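Local coordinates for A putative transcriptional regulator (Rhodococcus sp., PDB 2HKU), which probably binds regulatory DNA as a transcription factor of the TetR family, built of helices without strands, at residues D133-R136 and T137-S141; L201-E205 and T206-T210; K63-L66 and F67-A71. One frame throughout, in Å; residues are numbered along the deposited sequence.

Interaction 1 of 3, residues D133-R136 and T137-S141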
loop_
_atom_site.group_PDB
_atom_site.type_symbol
_atom_site.label_atom_id
_atom_site.label_comp_id
_atom_site.label_asym_id
_atom_site.label_seq_id
_atom_site.Cartn_x
_atom_site.Cartn_y
_atom_site.Cartn_z
ATOM N N ASP A 133 -11.634 10.793 -6.093
ATOM C CA ASP A 133 -12.972 10.369 -6.216
ATOM C C ASP A 133 -13.081 8.858 -6.046
ATOM O O ASP A 133 -14.026 8.417 -5.471
ATOM C CB ASP A 133 -13.603 10.738 -7.562
ATOM C CG ASP A 133 -14.142 12.229 -7.602
ATOM O OD1 ASP A 133 -14.183 12.911 -6.543
ATOM O OD2 ASP A 133 -14.494 12.661 -8.709
ATOM N N THR A 134 -12.155 8.118 -6.655
ATOM C CA THR A 134 -12.093 6.624 -6.675
ATOM C C THR A 134 -11.934 6.104 -5.263
ATOM O O THR A 134 -12.663 5.263 -4.838
ATOM C CB THR A 134 -10.991 6.075 -7.674
ATOM O OG1 THR A 134 -11.285 6.560 -9.004
ATOM C CG2 THR A 134 -10.924 4.470 -7.714
ATOM N N LEU A 135 -11.050 6.722 -4.493
ATOM C CA LEU A 135 -10.860 6.399 -3.100
ATOM C C LEU A 135 -12.069 6.637 -2.253
ATOM O O LEU A 135 -12.380 5.811 -1.435
ATOM C CB LEU A 135 -9.690 7.203 -2.417
ATOM C CG LEU A 135 -8.261 6.758 -2.588
ATOM C CD1 LEU A 135 -7.207 7.735 -1.798
ATOM C CD2 LEU A 135 -8.124 5.288 -2.133
ATOM N N ARG A 136 -12.723 7.804 -2.371
ATOM C CA ARG A 136 -13.935 8.030 -1.584
ATOM C C ARG A 136 -14.989 6.991 -1.904
ATOM O O ARG A 136 -15.726 6.577 -1.013
ATOM C CB ARG A 136 -14.545 9.367 -1.996
ATOM C CG ARG A 136 -13.813 10.519 -1.301
ATOM C CD ARG A 136 -14.319 11.981 -1.804
ATOM N NE ARG A 136 -13.675 13.029 -0.956
ATOM C CZ ARG A 136 -13.925 13.317 0.318
ATOM N NH1 ARG A 136 -14.818 12.629 1.031
ATOM N NH2 ARG A 136 -13.264 14.338 0.921
ATOM N N THR A 137 -15.113 6.639 -3.178
ATOM C CA THR A 137 -16.159 5.629 -3.629
ATOM C C THR A 137 -15.846 4.246 -3.065
ATOM O O THR A 137 -16.782 3.520 -2.678
ATOM C CB THR A 137 -16.221 5.529 -5.168
ATOM O OG1 THR A 137 -16.583 6.804 -5.749
ATOM C CG2 THR A 137 -17.282 4.429 -5.695
ATOM N N LEU A 138 -14.549 3.814 -3.113
ATOM C CA LEU A 138 -14.148 2.527 -2.493
ATOM C C LEU A 138 -14.518 2.571 -1.018
ATOM O O LEU A 138 -15.098 1.618 -0.482
ATOM C CB LEU A 138 -12.634 2.270 -2.623
ATOM C CG LEU A 138 -12.037 2.033 -3.995
ATOM C CD1 LEU A 138 -10.510 1.853 -4.104
ATOM C CD2 LEU A 138 -12.767 0.698 -4.579
ATOM N N HIS A 139 -14.191 3.673 -0.343
ATOM C CA HIS A 139 -14.464 3.783 1.095
ATOM C C HIS A 139 -15.969 3.851 1.462
ATOM O O HIS A 139 -16.420 3.164 2.409
ATOM C CB HIS A 139 -13.747 5.043 1.668
ATOM C CG HIS A 139 -12.232 4.929 1.706
ATOM N ND1 HIS A 139 -11.397 6.022 1.645
ATOM C CD2 HIS A 139 -11.423 3.866 1.906
ATOM C CE1 HIS A 139 -10.133 5.632 1.755
ATOM N NE2 HIS A 139 -10.122 4.332 1.947
ATOM N N SER A 140 -16.753 4.567 0.651
ATOM C CA SER A 140 -18.259 4.531 0.792
ATOM C C SER A 140 -18.761 3.115 0.545
ATOM O O SER A 140 -19.638 2.604 1.263
ATOM C CB SER A 140 -18.934 5.485 -0.257
ATOM O OG SER A 140 -18.583 6.765 0.196
ATOM N N SER A 141 -18.234 2.523 -0.492
ATOM C CA SER A 141 -18.663 1.228 -0.865
ATOM C C SER A 141 -18.415 0.245 0.306
ATOM O O SER A 141 -19.229 -0.649 0.529
ATOM C CB SER A 141 -18.025 0.749 -2.184
ATOM O OG SER A 141 -16.714 0.214 -1.907
#
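Thr-137 and Ser-140 each fold a hydroxyl back onto the turn before them because OG1 of Thr-137 (chi1 -61°) and OG of Ser-140 (chi1 -69°) stand anti to their own carbonyl carbons, beside their backbone N. From there Thr-137 OG1 donates to Asp-133 O at 3.0 Å, and Ser-140 OG donates to Arg-136 O at 3.1 Å. Each of these carbonyls also takes the main-chain N-H of the same residue, Thr-137 N to Asp-133 O at 3.1 Å and Ser-140 N to Arg-136 O at 2.8 Å. In both cases hydroxyl and amide reach the oxygen from opposite faces of the carbonyl plane, the hydroxyl of Ser-140 being tilted 35° from that of Arg-136. Two donors therefore grip one acceptor, and each hydroxyl is used within its own helix.

The buried side of the helix carries Thr-134, Leu-135, Leu-138 and His-139. His-139 sets one face of its imidazole over Leu-135 O, with ND1 3.2 Å from that oxygen but badly angled for a bond; the carbonyl is used instead by His-139 N, at 3.0 Å. Leu-138 brings CG to 3.4 Å from Thr-134 O. Thr-134, whose hydroxyl is bound to Leu-130 O, lies against Cys-72, Val-75 and Leu-76 of helix 63-87, while Leu-135 and Leu-138 meet Phe-114 and Phe-173. Gln-178 of the second subunit packs on Leu-135 and His-139.

This is a regular i to i+4 stretch of an amphipathic alpha-helix, with Thr and Ser hydroxyls returned to the carbonyls of the preceding turn on its polar face and a largely apolar, buried face packed on helices 63-87, 108-120 and 161-181, as in the all-helical core of TetR-family proteins.

Interaction 2 of 3, residues L201-E205 and T206-T210; sequences LQIPE and TVRNT
Arg-208 turns its guanidinium back across the start of helix 205-209, with Ile-203 at its edge and the backbone of Glu-205 over one face. Near the guanidinium plane, NH1 donates to Ile-203 O with an N-H...O angle of only 136°; the 2.5 Å separation is shorter than expected, which leaves the exact geometry of this bond doubtful. Glu-205 CA lies 3.7 Å above the plane, displaced toward the rim of the group. A bend at chi3 (-63°) in the arginine chain folds the head back to this position.

The carboxylate of Glu-205 is nearly parallel to the guanidinium, the two planes being 10° apart, yet they do not pair: Glu-205 OE1 stays 4.7 Å from Arg-208 NH2, and it is the aliphatic CG of Glu-205 that touches NH2, at 3.4 Å. Any attraction between the charges is probably weak and through space, without a contact ion pair.

Lower on the arginine, CG packs against CG2 of Ile-203 at 3.3 Å, the two side chains slanting past each other. The same methyl reaches CG1 of Val-207 at 3.7 Å, where isoleucine and valine cross at about a right angle. Val-207 also offers CG2 to CB of Pro-204, and Pro-204 lies on Trp-155. Ile-203 continues inward onto Thr-96 and Leu-150, which joins this last turn to helices 92-104 and 125-152.

Pro-204 occupies the N-cap position, and its carbonyl receives Arg-208 N at 2.9 Å, the first i to i+4 bond of the short terminal helix. The whole is a helix N-terminus headed by proline, with an apolar cluster of Ile-203, Pro-204 and Val-207 beneath its first turn.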
loop_
_atom_site.group_PDB
_atom_site.type_symbol
_atom_site.label_atom_id
_atom_site.label_comp_id
_atom_site.label_asym_id
_atom_site.label_seq_id
_atom_site.Cartn_x
_atom_site.Cartn_y
_atom_site.Cartn_z
ATOM N N LEU A 201 -10.388 -7.497 11.675
ATOM C CA LEU A 201 -11.853 -7.385 11.876
ATOM C C LEU A 201 -12.286 -8.058 13.189
ATOM O O LEU A 201 -13.249 -7.608 13.803
ATOM C CB LEU A 201 -12.573 -8.016 10.702
ATOM C CG LEU A 201 -12.359 -7.266 9.371
ATOM C CD1 LEU A 201 -12.911 -8.032 8.205
ATOM C CD2 LEU A 201 -13.031 -5.891 9.518
ATOM N N GLN A 202 -11.551 -9.115 13.586
ATOM C CA GLN A 202 -11.803 -9.944 14.796
ATOM C C GLN A 202 -13.341 -10.179 14.959
ATOM O O GLN A 202 -13.971 -9.580 15.802
ATOM C CB GLN A 202 -11.178 -9.246 16.002
ATOM C CG GLN A 202 -10.633 -10.184 17.067
ATOM C CD GLN A 202 -9.589 -11.186 16.502
ATOM O OE1 GLN A 202 -9.919 -12.363 16.280
ATOM N NE2 GLN A 202 -8.343 -10.713 16.247
ATOM N N ILE A 203 -13.913 -10.961 14.062
ATOM C CA ILE A 203 -15.348 -11.135 13.919
ATOM C C ILE A 203 -15.666 -12.344 14.809
ATOM O O ILE A 203 -15.150 -13.438 14.517
ATOM C CB ILE A 203 -15.729 -11.572 12.481
ATOM C CG1 ILE A 203 -15.292 -10.558 11.430
ATOM C CG2 ILE A 203 -17.279 -11.829 12.371
ATOM C CD1 ILE A 203 -15.610 -10.997 10.019
ATOM N N PRO A 204 -16.499 -12.143 15.869
ATOM C CA PRO A 204 -16.969 -13.258 16.724
ATOM C C PRO A 204 -17.490 -14.450 15.965
ATOM O O PRO A 204 -18.164 -14.316 14.913
ATOM C CB PRO A 204 -18.044 -12.613 17.590
ATOM C CG PRO A 204 -17.593 -11.143 17.760
ATOM C CD PRO A 204 -17.001 -10.826 16.353
ATOM N N GLU A 205 -17.181 -15.643 16.493
ATOM C CA GLU A 205 -17.554 -16.875 15.804
ATOM C C GLU A 205 -19.069 -16.938 15.492
ATOM O O GLU A 205 -19.459 -17.442 14.447
ATOM C CB GLU A 205 -17.085 -18.121 16.574
ATOM C CG GLU A 205 -16.837 -19.295 15.666
ATOM C CD GLU A 205 -16.624 -20.618 16.410
ATOM O OE1 GLU A 205 -16.110 -20.581 17.566
ATOM O OE2 GLU A 205 -16.988 -21.698 15.834
ATOM N N THR A 206 -19.882 -16.399 16.387
ATOM C CA THR A 206 -21.363 -16.460 16.300
ATOM C C THR A 206 -21.898 -15.602 15.123
ATOM O O THR A 206 -22.684 -16.088 14.254
ATOM C CB THR A 206 -22.037 -16.147 17.676
ATOM O OG1 THR A 206 -21.585 -14.889 18.202
ATOM C CG2 THR A 206 -21.694 -17.263 18.716
ATOM N N VAL A 207 -21.383 -14.362 15.066
ATOM C CA VAL A 207 -21.471 -13.502 13.860
ATOM C C VAL A 207 -21.005 -14.195 12.584
ATOM O O VAL A 207 -21.711 -14.155 11.603
ATOM C CB VAL A 207 -20.712 -12.197 14.065
ATOM C CG1 VAL A 207 -20.925 -11.244 12.847
ATOM C CG2 VAL A 207 -21.110 -11.549 15.397
ATOM N N ARG A 208 -19.851 -14.881 12.596
ATOM C CA ARG A 208 -19.339 -15.540 11.385
ATOM C C ARG A 208 -20.243 -16.630 10.889
ATOM O O ARG A 208 -20.262 -16.958 9.700
ATOM C CB ARG A 208 -17.918 -16.113 11.568
ATOM C CG ARG A 208 -16.834 -15.100 11.947
ATOM C CD ARG A 208 -15.385 -15.595 11.606
ATOM N NE ARG A 208 -14.970 -16.810 12.332
ATOM C CZ ARG A 208 -14.474 -16.855 13.575
ATOM N NH1 ARG A 208 -14.283 -15.758 14.308
ATOM N NH2 ARG A 208 -14.150 -18.031 14.095
ATOM N N ASN A 209 -20.943 -17.270 11.813
ATOM C CA ASN A 209 -21.786 -18.451 11.466
ATOM C C ASN A 209 -23.173 -18.094 10.966
ATOM O O ASN A 209 -23.810 -18.897 10.270
ATOM C CB ASN A 209 -21.921 -19.396 12.662
ATOM C CG ASN A 209 -20.603 -19.959 13.078
ATOM O OD1 ASN A 209 -19.811 -20.385 12.221
ATOM N ND2 ASN A 209 -20.331 -19.944 14.396
ATOM N N THR A 210 -23.650 -16.919 11.336
ATOM C CA THR A 210 -24.842 -16.348 10.681
ATOM C C THR A 210 -24.907 -16.410 9.126
ATOM O O THR A 210 -24.016 -15.956 8.357
ATOM C CB THR A 210 -25.070 -14.977 11.202
ATOM O OG1 THR A 210 -24.720 -14.986 12.598
ATOM C CG2 THR A 210 -26.535 -14.544 10.967
#

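Interaction 3 of 3, residues K63-L66 and F67-A71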
loop_
_atom_site.group_PDB
_atom_site.type_symbol
_atom_site.label_atom_id
_atom_site.label_comp_id
_atom_site.label_asym_id
_atom_site.label_seq_id
_atom_site.Cartn_x
_atom_site.Cartn_y
_atom_site.Cartn_z
ATOM N N LYS A 63 -1.251 9.782 -22.271
ATOM C CA LYS A 63 -1.075 8.414 -21.814
ATOM C C LYS A 63 -1.395 8.292 -20.302
ATOM O O LYS A 63 -2.003 7.325 -19.890
ATOM C CB LYS A 63 0.352 7.929 -22.105
ATOM C CG LYS A 63 0.495 6.428 -22.089
ATOM C CD LYS A 63 1.956 6.045 -22.160
ATOM C CE LYS A 63 2.184 4.648 -21.549
ATOM N NZ LYS A 63 3.592 4.172 -21.733
ATOM N N GLU A 64 -0.928 9.270 -19.513
ATOM C CA GLU A 64 -1.000 9.237 -18.048
ATOM C C GLU A 64 -2.464 9.257 -17.647
ATOM O O GLU A 64 -2.906 8.543 -16.763
ATOM C CB GLU A 64 -0.263 10.479 -17.461
ATOM C CG GLU A 64 1.263 10.401 -17.589
ATOM C CD GLU A 64 1.787 10.535 -19.052
ATOM O OE1 GLU A 64 1.333 11.462 -19.758
ATOM O OE2 GLU A 64 2.636 9.710 -19.508
ATOM N N ARG A 65 -3.239 10.059 -18.367
ATOM C CA ARG A 65 -4.620 10.100 -18.099
ATOM C C ARG A 65 -5.374 8.800 -18.480
ATOM O O ARG A 65 -6.213 8.344 -17.709
ATOM C CB ARG A 65 -5.280 11.256 -18.804
ATOM C CG ARG A 65 -6.765 11.213 -18.571
ATOM C CD ARG A 65 -7.315 12.595 -18.854
ATOM N NE ARG A 65 -7.795 13.280 -17.657
ATOM C CZ ARG A 65 -9.034 13.173 -17.179
ATOM N NH1 ARG A 65 -9.373 13.858 -16.100
ATOM N NH2 ARG A 65 -9.929 12.388 -17.783
ATOM N N LEU A 66 -5.093 8.235 -19.649
ATOM C CA LEU A 66 -5.556 6.830 -19.918
ATOM C C LEU A 66 -5.193 5.825 -18.786
ATOM O O LEU A 66 -6.057 5.101 -18.338
ATOM C CB LEU A 66 -5.082 6.304 -21.273
ATOM C CG LEU A 66 -5.521 4.894 -21.787
ATOM C CD1 LEU A 66 -7.000 4.676 -21.809
ATOM C CD2 LEU A 66 -4.933 4.634 -23.155
ATOM N N PHE A 67 -3.929 5.842 -18.315
ATOM C CA PHE A 67 -3.461 4.948 -17.298
ATOM C C PHE A 67 -4.258 5.158 -16.004
ATOM O O PHE A 67 -4.740 4.188 -15.421
ATOM C CB PHE A 67 -1.977 5.219 -16.943
ATOM C CG PHE A 67 -1.437 4.225 -15.943
ATOM C CD1 PHE A 67 -1.173 2.906 -16.356
ATOM C CD2 PHE A 67 -1.334 4.541 -14.646
ATOM C CE1 PHE A 67 -0.708 1.960 -15.485
ATOM C CE2 PHE A 67 -0.818 3.631 -13.734
ATOM C CZ PHE A 67 -0.514 2.357 -14.117
ATOM N N VAL A 68 -4.354 6.418 -15.526
ATOM C CA VAL A 68 -5.103 6.612 -14.303
ATOM C C VAL A 68 -6.603 6.217 -14.479
ATOM O O VAL A 68 -7.203 5.607 -13.572
ATOM C CB VAL A 68 -4.904 8.107 -13.719
ATOM C CG1 VAL A 68 -5.806 8.323 -12.514
ATOM C CG2 VAL A 68 -3.454 8.321 -13.391
ATOM N N GLU A 69 -7.236 6.579 -15.601
ATOM C CA GLU A 69 -8.640 6.209 -15.717
ATOM C C GLU A 69 -8.786 4.687 -15.702
ATOM O O GLU A 69 -9.655 4.153 -15.015
ATOM C CB GLU A 69 -9.269 6.724 -17.003
ATOM C CG GLU A 69 -9.606 8.167 -16.912
ATOM C CD GLU A 69 -10.381 8.619 -18.101
ATOM O OE1 GLU A 69 -11.051 7.798 -18.786
ATOM O OE2 GLU A 69 -10.295 9.800 -18.332
ATOM N N VAL A 70 -7.935 3.999 -16.465
ATOM C CA VAL A 70 -7.929 2.522 -16.484
ATOM C C VAL A 70 -7.766 1.939 -15.074
ATOM O O VAL A 70 -8.451 0.913 -14.700
ATOM C CB VAL A 70 -6.800 2.004 -17.462
ATOM C CG1 VAL A 70 -6.421 0.571 -17.214
ATOM C CG2 VAL A 70 -7.181 2.257 -18.942
ATOM N N ALA A 71 -6.843 2.560 -14.286
ATOM C CA ALA A 71 -6.504 2.056 -12.969
ATOM C C ALA A 71 -7.672 2.224 -11.995
ATOM O O ALA A 71 -8.022 1.318 -11.273
ATOM C CB ALA A 71 -5.213 2.759 -12.420
#
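The guanidinium of Arg-65 and the carboxylate of Glu-69 stand almost perpendicular, their planes 89° apart, and OE2 of Glu-69 approaches the guanidinium obliquely. The two form an i to i+4 salt bridge along helix 63-87, within the TetR-type helix-turn-helix domain. Only NH2 of Arg-65 makes the link, at 2.7 Å from OE2, so this is a single-point bridge and not a two-pronged one. The other carboxylate oxygen, OE1, is held by Arg-22, and one glutamate thus ties two arginines, one of them from the chain's first helix.

Were Arg-65 replaced by an alanine, the guanidinium would be gone and OE2 of Glu-69 would probably lose its mate one turn back, though Arg-22 would still hold OE1.

On another flank, Phe-67 meets Phe-33 edge-to-face, while Leu-66 and Val-70 both lie on Ala-29 of helix 21-36. Val-68 turns instead to Leu-127 and Leu-130. With CG2 anti to its carbonyl carbon, Val-70 directs that methyl back over the preceding turn, where it lies 3.1 Å from Leu-66 O and 3.8 Å from Leu-66 CD1.

Overall arrangement
The three contacts are local, and they follow the chain from the predicted DNA-binding end to the C-terminus in the order 3, 1, 2. Interaction 3 begins just after the predicted helix-turn-helix, residues 41-60. Interactions 1 and 3 belong to different family regions, but their centres are only about 18 Å apart and their nearest atoms about 6 Å. Leu-130, one turn before interaction 1, bridges this interval by touching Val-68 and Glu-69. Interaction 2 sits farther off, its centre about 25 Å from that of interaction 1 and 39 Å from that of interaction 3. Helix 125-152 nevertheless connects all three, carrying interaction 1 and lending Leu-150 to interaction 2. A 1,2-ethanediol, probably from crystallisation, lies beside interaction 1.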